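Local coordinates for aldo-keto reductase 2E (PDB 3WCZ), which reduces 3-dehydroecdysone with NADPH as the hydride source and may take part in the control of molting in the silkworm, at residues Q4-Q9 with I16-L21; Q59-V64 with V84-W89; I181-T186 with R247-R252; P258-T261 with R265-Q268. All blocks are in the same frame, centred on the assembly; numbering follows the deposited sequence.

How the contacts relate
The four contacts lie on one (beta/alpha)8 barrel. Contact 1 is the N-terminal hairpin, and it touches contact 4: Ala-20 O lies 3.1 Å from Pro-258 CD, and Leu-21 CD1 packs against the backbone of Ser-260. Contact 1 also meets contact 3, through Ile-18 O and Ile-250 CD1, but stays about 5 Å from contact 2 at the nearest atoms. Contacts 2 and 3 both reach the barrel sheet on opposite sides of the chain's centre, their centres about 23 Å apart. Contact 4 holds the 2'-phosphate of NADP. Contact 2 contributes Lys-87 near the nicotinamide end, while the Asn-184 side chain of contact 3 lies about 6 Å from NADP at its nearest atoms, beside the pyrophosphate.

Contact 1 (Q4-Q9 with I16-L21); sequences QAPCIQ and IPIVAL
Ile-18 lays its CG2 methyl over the CG1 branch of Ile-8, the two side chains meeting at about a right angle and pressed to 3.4 Å between Ile-18 CG2 and Ile-8 CG1, tighter than ordinary van der Waals contact. The other branch of Ile-18 goes to Pro-6. Its CG1 stands between the backbone N and the carbonyl carbon (chi1 69°), and from there CD1 reaches the pyrrolidine ring of Pro-6, with Ile-18 CD1 3.7 Å from Pro-6 CG. One isoleucine thus spans two residues of the 4-9 segment. Ala-5 continues the apolar line, its CB 4.2 Å from Val-19 CG2.

The backbones beneath are antiparallel. Ile-8 and Ile-16 form a hydrogen-bonded pair, with Ile-8 N to Ile-16 O at 2.9 Å and Ile-16 N to Ile-8 O at 3.0 Å. Cys-7 and Pro-17 follow as a non-hydrogen-bonded pair, a place where proline's missing N-H costs no bond across the hairpin. Beyond it Ile-18 N donates to Pro-6 O at 2.9 Å, extending the pairing past the regular strands.

This is the short beta hairpin of strands 7-9 and 15-17, which in aldo-keto reductases closes the N-terminal end of the barrel. Phe-273 packs on Pro-6, Ile-18 and Val-19, while Ile-8 and Ile-16 rest on Ile-255 of strand 255-256. Phe-83 of strand 83-88 meets Ile-16 and Pro-17, and Pro-17 O accepts a bond from His-51 of strand 51-53.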
# COMPACT_ATOMS: atom_id res chain seq x y z
N GLN A 4 9.84 16.06 1.00
CA GLN A 4 9.80 14.86 1.85
C GLN A 4 8.49 14.82 2.62
O GLN A 4 8.08 15.77 3.31
CB GLN A 4 11.01 14.71 2.77
CG GLN A 4 12.28 14.22 2.06
CD GLN A 4 13.36 13.76 3.03
OE1 GLN A 4 13.08 13.02 3.98
NE2 GLN A 4 14.59 14.20 2.80
N ALA A 5 7.78 13.72 2.43
CA ALA A 5 6.54 13.51 3.14
C ALA A 5 6.84 13.44 4.62
O ALA A 5 7.89 12.90 5.04
CB ALA A 5 5.88 12.25 2.70
N PRO A 6 5.92 13.93 5.45
CA PRO A 6 6.01 13.70 6.89
C PRO A 6 5.78 12.24 7.22
O PRO A 6 5.37 11.46 6.35
CB PRO A 6 4.85 14.51 7.46
CG PRO A 6 4.16 15.11 6.36
CD PRO A 6 4.70 14.66 5.07
N CYS A 7 5.96 11.88 8.48
CA CYS A 7 5.67 10.52 8.92
C CYS A 7 4.47 10.32 9.89
O CYS A 7 4.03 11.26 10.56
CB CYS A 7 6.92 9.98 9.57
SG CYS A 7 8.28 9.79 8.45
N ILE A 8 3.93 9.10 9.92
CA ILE A 8 3.10 8.64 11.04
C ILE A 8 4.03 7.81 11.98
O ILE A 8 4.89 7.04 11.52
CB ILE A 8 1.90 7.80 10.53
CG1 ILE A 8 0.88 8.67 9.78
CG2 ILE A 8 1.21 7.12 11.70
CD1 ILE A 8 -0.38 7.94 9.24
N GLN A 9 3.94 8.02 13.29
CA GLN A 9 4.66 7.16 14.21
C GLN A 9 3.80 5.92 14.47
O GLN A 9 2.66 6.06 14.86
CB GLN A 9 4.97 7.86 15.53
CG GLN A 9 5.73 6.94 16.40
CD GLN A 9 6.24 7.53 17.70
OE1 GLN A 9 6.77 6.79 18.55
NE2 GLN A 9 6.12 8.84 17.87
N ILE A 16 7.03 6.03 9.71
CA ILE A 16 6.78 5.63 8.33
C ILE A 16 6.38 6.86 7.53
O ILE A 16 5.49 7.63 7.93
CB ILE A 16 5.69 4.57 8.31
CG1 ILE A 16 5.51 3.98 6.92
CG2 ILE A 16 4.38 5.11 8.85
CD1 ILE A 16 4.64 2.73 6.92
N PRO A 17 7.03 7.07 6.38
CA PRO A 17 6.62 8.20 5.54
C PRO A 17 5.23 7.98 5.02
O PRO A 17 4.90 6.86 4.61
CB PRO A 17 7.64 8.18 4.38
CG PRO A 17 8.81 7.37 4.92
CD PRO A 17 8.20 6.35 5.84
N ILE A 18 4.41 9.03 4.99
CA ILE A 18 3.00 8.88 4.74
C ILE A 18 2.56 8.91 3.26
O ILE A 18 1.39 8.88 2.97
CB ILE A 18 2.17 9.88 5.57
CG1 ILE A 18 2.40 11.30 5.08
CG2 ILE A 18 2.54 9.70 7.05
CD1 ILE A 18 1.73 12.30 5.99
N VAL A 19 3.52 8.96 2.34
CA VAL A 19 3.26 8.66 0.93
C VAL A 19 4.22 7.55 0.51
O VAL A 19 5.40 7.65 0.78
CB VAL A 19 3.46 9.88 0.01
CG1 VAL A 19 3.18 9.52 -1.40
CG2 VAL A 19 2.57 11.07 0.48
N ALA A 20 3.69 6.51 -0.13
CA ALA A 20 4.50 5.43 -0.68
C ALA A 20 4.35 5.34 -2.18
O ALA A 20 3.24 5.50 -2.70
CB ALA A 20 4.09 4.09 -0.05
N LEU A 21 5.45 5.09 -2.86
CA LEU A 21 5.38 4.76 -4.28
C LEU A 21 4.83 3.35 -4.49
O LEU A 21 5.39 2.39 -3.95
CB LEU A 21 6.75 4.86 -4.94
CG LEU A 21 6.75 4.51 -6.44
CD1 LEU A 21 6.07 5.61 -7.27
CD2 LEU A 21 8.13 4.24 -6.96

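Contact 2 (Q59-V64 with V84-W89); sequences QDEEQV and VTTKLW
The first turn of helix 61-73 stands beside strand 83-88 with the backbones well separated, 8.5 Å between Glu-61 CA and Thr-86 CA at their nearest, so that side chains must cross the gap. The CG of Glu-61 lies anti to the carbonyl carbon (chi1 -75°) and the chain is extended beyond it, which carries OE2 to the hydroxyl of Thr-86. Thr-86 OG1 donates to Glu-61 OE2 at 2.7 Å, reaching the anti side of the oxygen and lying 21° out of the carboxylate plane, with the two side chains at about a right angle. Glu-61 OE2 is also hydrogen-bonded to Ser-105 of helix 95-109, so two hydroxyls grip one buried oxygen and probably stabilise its negative charge.

On the cofactor side, Lys-87 NZ forms a salt bridge with Asp-53 and a hydrogen bond to Tyr-58, probably the proton donor, as in related enzymes. The Glu-61 to Thr-86 bond pins helix 61-73 to strand 83-88 within the beta-alpha-beta unit that strand 51-53 opens, the repeating element of the TIM barrel. With the Glu-61 side chain about 6 Å from that of Tyr-58, it lies close to the Asp-Tyr-Lys-His tetrad of aldo-keto reductases, probably completed here by His-120.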
# COMPACT_ATOMS: atom_id res chain seq x y z
N GLN A 59 6.46 -9.63 -8.75
CA GLN A 59 7.59 -10.14 -9.52
C GLN A 59 8.49 -9.01 -9.98
O GLN A 59 9.17 -9.11 -11.01
CB GLN A 59 7.13 -10.98 -10.73
CG GLN A 59 6.25 -12.17 -10.37
CD GLN A 59 6.88 -13.14 -9.38
OE1 GLN A 59 6.16 -13.75 -8.58
NE2 GLN A 59 8.21 -13.31 -9.41
N ASP A 60 8.54 -7.93 -9.21
CA ASP A 60 9.40 -6.79 -9.55
C ASP A 60 10.25 -6.33 -8.38
O ASP A 60 10.79 -5.23 -8.42
CB ASP A 60 8.63 -5.60 -10.19
CG ASP A 60 7.61 -4.95 -9.28
OD1 ASP A 60 7.55 -5.22 -8.06
OD2 ASP A 60 6.87 -4.08 -9.83
N GLU A 61 10.42 -7.16 -7.36
CA GLU A 61 11.33 -6.81 -6.28
C GLU A 61 12.74 -6.58 -6.78
O GLU A 61 13.49 -5.74 -6.24
CB GLU A 61 11.30 -7.85 -5.14
CG GLU A 61 10.04 -7.77 -4.27
CD GLU A 61 9.83 -9.00 -3.41
OE1 GLU A 61 10.11 -10.11 -3.91
OE2 GLU A 61 9.39 -8.83 -2.26
N GLU A 62 13.13 -7.32 -7.83
CA GLU A 62 14.46 -7.14 -8.38
C GLU A 62 14.62 -5.71 -8.91
O GLU A 62 15.65 -5.06 -8.67
CB GLU A 62 14.70 -8.17 -9.49
CG GLU A 62 15.97 -7.96 -10.32
CD GLU A 62 16.15 -9.04 -11.39
OE1 GLU A 62 15.31 -9.97 -11.46
OE2 GLU A 62 17.14 -8.97 -12.15
N GLN A 63 13.62 -5.21 -9.63
CA GLN A 63 13.66 -3.86 -10.19
C GLN A 63 13.65 -2.82 -9.06
O GLN A 63 14.37 -1.82 -9.12
CB GLN A 63 12.47 -3.61 -11.11
CG GLN A 63 12.60 -4.24 -12.48
CD GLN A 63 12.66 -5.75 -12.45
OE1 GLN A 63 11.92 -6.41 -11.72
NE2 GLN A 63 13.56 -6.32 -13.25
N VAL A 64 12.82 -3.03 -8.04
CA VAL A 64 12.82 -2.15 -6.89
C VAL A 64 14.20 -2.11 -6.25
O VAL A 64 14.71 -1.05 -5.92
CB VAL A 64 11.74 -2.58 -5.89
CG1 VAL A 64 11.85 -1.77 -4.63
CG2 VAL A 64 10.36 -2.45 -6.49
N VAL A 84 11.15 0.53 3.20
CA VAL A 84 10.74 -0.39 2.16
C VAL A 84 9.71 -1.34 2.77
O VAL A 84 9.96 -1.96 3.80
CB VAL A 84 11.94 -1.14 1.58
CG1 VAL A 84 11.51 -1.91 0.33
CG2 VAL A 84 13.04 -0.19 1.22
N THR A 85 8.60 -1.48 2.06
CA THR A 85 7.50 -2.35 2.41
C THR A 85 7.37 -3.45 1.37
O THR A 85 7.31 -3.16 0.17
CB THR A 85 6.18 -1.56 2.46
OG1 THR A 85 6.28 -0.60 3.50
CG2 THR A 85 4.98 -2.44 2.74
N THR A 86 7.31 -4.72 1.79
CA THR A 86 6.96 -5.80 0.89
C THR A 86 6.00 -6.75 1.60
O THR A 86 5.61 -6.51 2.75
CB THR A 86 8.17 -6.49 0.26
OG1 THR A 86 7.69 -7.21 -0.87
CG2 THR A 86 8.92 -7.39 1.23
N LYS A 87 5.58 -7.79 0.87
CA LYS A 87 4.42 -8.59 1.27
C LYS A 87 4.65 -10.07 1.02
O LYS A 87 5.21 -10.48 -0.02
CB LYS A 87 3.15 -8.13 0.52
CG LYS A 87 2.98 -6.62 0.42
CD LYS A 87 1.61 -6.22 -0.09
CE LYS A 87 1.49 -4.74 -0.34
NZ LYS A 87 2.15 -4.31 -1.59
N LEU A 88 4.15 -10.85 1.97
CA LEU A 88 4.17 -12.32 1.97
C LEU A 88 3.01 -12.81 1.14
O LEU A 88 1.85 -12.48 1.42
CB LEU A 88 3.95 -12.77 3.41
CG LEU A 88 3.88 -14.29 3.63
CD1 LEU A 88 5.28 -14.93 3.60
CD2 LEU A 88 3.13 -14.57 4.94
N TRP A 89 3.28 -13.63 0.12
CA TRP A 89 2.22 -14.11 -0.74
C TRP A 89 1.43 -15.28 -0.13
O TRP A 89 1.86 -15.89 0.87
CB TRP A 89 2.75 -14.42 -2.17
CG TRP A 89 1.62 -14.72 -3.13
CD1 TRP A 89 1.43 -15.89 -3.84
CD2 TRP A 89 0.51 -13.88 -3.42
NE1 TRP A 89 0.26 -15.80 -4.55
CE2 TRP A 89 -0.32 -14.58 -4.31
CE3 TRP A 89 0.13 -12.60 -3.02
CZ2 TRP A 89 -1.51 -14.04 -4.81
CZ3 TRP A 89 -1.05 -12.07 -3.49
CH2 TRP A 89 -1.85 -12.79 -4.38

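Contact 3 (I181-T186 with R247-R252); sequences IEVNPT and RYLIDR
Val-183 meets Leu-249 methyl to methyl, Val-183 CG1 lying 3.6 Å from Leu-249 CD2, the two side chains lying alongside each other and pointing opposite ways. The same valine methyl also touches a charged group: Arg-252 NH1 comes obliquely to 3.4 Å from Val-183 CG1. With CG1 anti to its backbone N (chi1 -166°), Val-183 presents this one branch to both partners. Its carbonyl O is buried against the methyls of Leu-249 and finds no hydrogen-bonding partner.

Around this first shell, polar groups fix the positions. Arg-252 NH1 donates to Tyr-248 OH at 3.0 Å, the hydroxyl 28° out of the guanidinium plane, and to the carbonyl of Thr-188. In the loop that leaves strand 178-182, Asn-184 ND2 reaches Glu-182 OE2 at 3.0 Å and also Ser-207 O. Ala-205 of strand 202-206 packs on Val-183 and Leu-249 alike. The loop leaving strand 178-182 is thus seated against the C-terminal turn of helix 241-251, the layering of sheet and helices that defines the (beta/alpha)8 barrel.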
# COMPACT_ATOMS: atom_id res chain seq x y z
N ILE A 181 -5.29 -1.51 2.78
CA ILE A 181 -6.58 -1.83 2.18
C ILE A 181 -6.90 -0.81 1.08
O ILE A 181 -6.26 0.25 0.98
CB ILE A 181 -7.71 -1.85 3.25
CG1 ILE A 181 -7.76 -0.53 4.00
CG2 ILE A 181 -7.48 -3.02 4.20
CD1 ILE A 181 -8.98 -0.38 4.94
N GLU A 182 -7.88 -1.13 0.25
CA GLU A 182 -8.28 -0.25 -0.83
C GLU A 182 -9.08 0.93 -0.33
O GLU A 182 -10.13 0.73 0.27
CB GLU A 182 -9.12 -1.02 -1.85
CG GLU A 182 -9.43 -0.17 -3.04
CD GLU A 182 -10.24 -0.85 -4.12
OE1 GLU A 182 -10.16 -2.07 -4.30
OE2 GLU A 182 -10.93 -0.12 -4.85
N VAL A 183 -8.61 2.15 -0.58
CA VAL A 183 -9.36 3.34 -0.22
C VAL A 183 -9.27 4.36 -1.33
O VAL A 183 -8.17 4.76 -1.75
CB VAL A 183 -8.94 3.98 1.14
CG1 VAL A 183 -9.99 4.97 1.58
CG2 VAL A 183 -8.71 2.92 2.20
N ASN A 184 -10.44 4.79 -1.81
CA ASN A 184 -10.56 5.74 -2.90
C ASN A 184 -12.02 6.21 -2.91
O ASN A 184 -12.81 5.76 -2.08
CB ASN A 184 -10.11 5.10 -4.23
CG ASN A 184 -10.82 3.81 -4.51
OD1 ASN A 184 -12.06 3.75 -4.44
ND2 ASN A 184 -10.06 2.75 -4.77
N PRO A 185 -12.39 7.14 -3.82
CA PRO A 185 -13.71 7.75 -3.62
C PRO A 185 -14.90 6.83 -3.80
O PRO A 185 -15.96 7.07 -3.22
CB PRO A 185 -13.75 8.87 -4.69
CG PRO A 185 -12.29 9.26 -4.85
CD PRO A 185 -11.54 7.92 -4.74
N THR A 186 -14.72 5.79 -4.59
CA THR A 186 -15.81 4.84 -4.82
C THR A 186 -15.76 3.60 -3.90
O THR A 186 -16.66 2.74 -3.97
CB THR A 186 -15.92 4.44 -6.31
OG1 THR A 186 -14.61 4.27 -6.88
CG2 THR A 186 -16.61 5.53 -7.07
N ARG A 247 -4.65 13.91 -1.37
CA ARG A 247 -4.77 14.72 -0.16
C ARG A 247 -6.02 14.30 0.63
O ARG A 247 -6.00 14.29 1.87
CB ARG A 247 -4.82 16.21 -0.50
CG ARG A 247 -4.93 17.12 0.75
CD ARG A 247 -3.68 17.15 1.61
NE ARG A 247 -4.04 17.30 3.01
CZ ARG A 247 -3.16 17.44 4.00
NH1 ARG A 247 -1.87 17.54 3.76
NH2 ARG A 247 -3.59 17.52 5.26
N TYR A 248 -7.09 13.94 -0.06
CA TYR A 248 -8.30 13.41 0.59
C TYR A 248 -7.91 12.25 1.52
O TYR A 248 -8.35 12.18 2.68
CB TYR A 248 -9.31 12.99 -0.49
CG TYR A 248 -10.33 11.95 -0.07
CD1 TYR A 248 -11.40 12.28 0.75
CD2 TYR A 248 -10.21 10.64 -0.50
CE1 TYR A 248 -12.31 11.32 1.15
CE2 TYR A 248 -11.12 9.69 -0.12
CZ TYR A 248 -12.15 10.02 0.71
OH TYR A 248 -13.07 9.07 1.09
N LEU A 249 -7.09 11.34 1.01
CA LEU A 249 -6.69 10.21 1.82
C LEU A 249 -5.82 10.63 3.01
O LEU A 249 -6.03 10.16 4.15
CB LEU A 249 -5.97 9.17 0.94
CG LEU A 249 -6.86 8.60 -0.17
CD1 LEU A 249 -6.05 7.84 -1.19
CD2 LEU A 249 -7.98 7.75 0.39
N ILE A 250 -4.88 11.53 2.77
CA ILE A 250 -4.05 12.10 3.84
C ILE A 250 -4.95 12.71 4.93
O ILE A 250 -4.69 12.56 6.13
CB ILE A 250 -3.06 13.16 3.28
CG1 ILE A 250 -2.03 12.57 2.31
CG2 ILE A 250 -2.38 13.92 4.42
CD1 ILE A 250 -1.00 11.73 3.00
N ASP A 251 -5.96 13.50 4.55
CA ASP A 251 -6.83 14.13 5.53
C ASP A 251 -7.72 13.17 6.30
O ASP A 251 -8.25 13.51 7.37
CB ASP A 251 -7.68 15.22 4.85
CG ASP A 251 -6.92 16.53 4.69
OD1 ASP A 251 -6.30 16.96 5.68
OD2 ASP A 251 -6.89 17.08 3.57
N ARG A 252 -7.86 11.95 5.79
CA ARG A 252 -8.49 10.87 6.53
C ARG A 252 -7.49 10.10 7.40
O ARG A 252 -7.86 9.10 8.00
CB ARG A 252 -9.25 9.94 5.59
CG ARG A 252 -10.53 10.59 5.05
CD ARG A 252 -11.32 9.62 4.21
NE ARG A 252 -11.68 8.44 4.98
CZ ARG A 252 -12.01 7.28 4.45
NH1 ARG A 252 -12.07 7.13 3.15
NH2 ARG A 252 -12.24 6.24 5.23

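Contact 4 (P258-T261 with R265-Q268); sequences PKST and RIAQ. With NAP (NADP nicotinamide-adenine-dinucleotide phosphate), chain B.
This is a short-range contact in which the loop after strand 255-256 turns back onto helix 263-270, with the 2'-phosphate of NADP held between them. Protein meets protein through Ser-260, whose CB lies 3.6 Å from Ile-266 CG1 and whose OG stands beside Arg-265 CB. Ile-266 also packs on helix 35-46.

Ser-260 OG, anti to its backbone N (chi1 -178°), donates to O2X of NADP at 2.6 Å, and Arg-265 NE reaches the same oxygen at 2.8 Å in an almost straight bond (178°). Asn-262 N is hydrogen-bonded to Ser-260 OG as well, holding the hydroxyl in place. Arg-265 NH2 takes O1X at 2.9 Å, so the guanidinium meets the phosphate with its edge, the phosphorus in its plane. This Lys-Ser-Thr loop and helix arginine form the 2'-phosphate pocket of the aldo-keto reductases, consistent with the enzyme's lack of activity with NADH. O3X is gripped by Lys-259 NZ at 2.8 Å and by Thr-261 N at 2.9 Å. Lys-259 is bent at chi2 (-89°), its chain passing beside the ribose, while its backbone N donates to O1A of the pyrophosphate at 2.8 Å. Arg-265 CD lies against the adenine, 3.5 Å from C5A of NADP.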
# COMPACT_ATOMS: atom_id res chain seq x y z
N PRO A 258 0.29 5.95 -4.19
CA PRO A 258 0.12 6.23 -5.62
C PRO A 258 1.18 5.51 -6.46
O PRO A 258 2.38 5.66 -6.23
CB PRO A 258 0.31 7.76 -5.69
CG PRO A 258 1.16 8.08 -4.54
CD PRO A 258 0.69 7.15 -3.45
N LYS A 259 0.72 4.76 -7.46
CA LYS A 259 1.61 4.16 -8.46
C LYS A 259 1.77 5.13 -9.64
O LYS A 259 0.80 5.66 -10.19
CB LYS A 259 1.07 2.83 -8.98
CG LYS A 259 1.87 2.24 -10.15
CD LYS A 259 1.36 2.72 -11.51
CE LYS A 259 2.13 2.09 -12.65
NZ LYS A 259 1.61 2.59 -13.98
N SER A 260 3.02 5.36 -10.02
CA SER A 260 3.29 6.02 -11.29
C SER A 260 4.62 5.55 -11.78
O SER A 260 5.52 5.22 -11.00
CB SER A 260 3.32 7.54 -11.12
OG SER A 260 3.55 8.21 -12.37
N THR A 261 4.75 5.53 -13.10
CA THR A 261 6.04 5.34 -13.74
C THR A 261 6.42 6.57 -14.58
O THR A 261 7.36 6.50 -15.38
CB THR A 261 6.09 4.08 -14.60
OG1 THR A 261 5.00 4.10 -15.52
CG2 THR A 261 6.01 2.84 -13.72
N ARG A 265 4.46 12.91 -12.89
CA ARG A 265 3.36 12.52 -11.99
C ARG A 265 3.90 11.98 -10.67
O ARG A 265 3.33 12.25 -9.62
CB ARG A 265 2.40 11.56 -12.64
CG ARG A 265 1.61 12.25 -13.75
CD ARG A 265 0.55 11.34 -14.25
NE ARG A 265 1.01 10.30 -15.15
CZ ARG A 265 1.19 10.44 -16.46
NH1 ARG A 265 1.01 11.63 -17.03
NH2 ARG A 265 1.56 9.40 -17.19
N ILE A 266 5.03 11.29 -10.70
CA ILE A 266 5.68 10.86 -9.46
C ILE A 266 5.92 12.07 -8.58
O ILE A 266 5.59 12.09 -7.40
CB ILE A 266 6.99 10.10 -9.80
CG1 ILE A 266 6.69 8.69 -10.35
CG2 ILE A 266 7.89 10.02 -8.60
CD1 ILE A 266 7.87 8.00 -11.00
N ALA A 267 6.49 13.13 -9.14
CA ALA A 267 6.77 14.29 -8.35
C ALA A 267 5.49 14.96 -7.83
O ALA A 267 5.43 15.44 -6.68
CB ALA A 267 7.60 15.28 -9.15
N GLN A 268 4.47 15.03 -8.68
CA GLN A 268 3.20 15.64 -8.26
C GLN A 268 2.56 14.89 -7.10
O GLN A 268 1.97 15.49 -6.21
CB GLN A 268 2.24 15.65 -9.43
CG GLN A 268 2.66 16.64 -10.50
CD GLN A 268 1.67 16.74 -11.64
OE1 GLN A 268 1.08 15.75 -12.08
NE2 GLN A 268 1.48 17.96 -12.12
PA NAP B . -3.17 3.69 -8.57
O1A NAP B . -2.01 4.31 -7.90
O2A NAP B . -4.49 3.61 -7.97
O5B NAP B . -3.35 4.17 -10.04
C5B NAP B . -2.28 4.21 -10.93
C4B NAP B . -2.62 4.80 -12.29
O4B NAP B . -2.83 6.22 -12.16
C3B NAP B . -1.62 4.61 -13.37
O3B NAP B . -2.34 4.39 -14.56
C2B NAP B . -0.90 5.87 -13.38
O2B NAP B . -0.28 6.17 -14.61
C1B NAP B . -1.97 6.88 -13.05
N9A NAP B . -1.54 8.08 -12.37
C8A NAP B . -0.63 8.14 -11.37
N7A NAP B . -0.54 9.36 -10.87
C5A NAP B . -1.41 10.15 -11.57
C6A NAP B . -1.75 11.51 -11.50
N6A NAP B . -1.16 12.42 -10.62
N1A NAP B . -2.68 11.94 -12.37
C2A NAP B . -3.26 11.11 -13.23
N3A NAP B . -2.97 9.80 -13.32
C4A NAP B . -2.05 9.32 -12.47
O3 NAP B . -2.69 2.18 -8.93
PN NAP B . -2.66 0.74 -8.26
O1N NAP B . -1.44 0.10 -8.82
O2N NAP B . -3.98 0.10 -8.49
O5D NAP B . -2.51 0.95 -6.69
C5D NAP B . -1.40 1.58 -6.16
C4D NAP B . -0.42 0.67 -5.40
O4D NAP B . -1.03 0.10 -4.25
C3D NAP B . 0.06 -0.51 -6.17
O3D NAP B . 0.97 -0.17 -7.19
C2D NAP B . 0.59 -1.35 -5.11
O2D NAP B . 1.81 -0.85 -4.64
C1D NAP B . -0.49 -1.21 -4.06
N1N NAP B . -1.60 -2.17 -4.06
C2N NAP B . -1.68 -3.11 -3.11
C3N NAP B . -2.72 -4.00 -3.10
C7N NAP B . -2.76 -4.98 -1.98
O7N NAP B . -2.18 -4.78 -0.89
N7N NAP B . -3.59 -6.03 -2.15
C4N NAP B . -3.69 -4.00 -4.12
C5N NAP B . -3.61 -3.01 -5.11
C6N NAP B . -2.55 -2.11 -5.03
P2B NAP B . 1.29 6.51 -14.72
O1X NAP B . 1.50 6.68 -16.24
O2X NAP B . 1.53 7.78 -14.02
O3X NAP B . 2.04 5.34 -14.15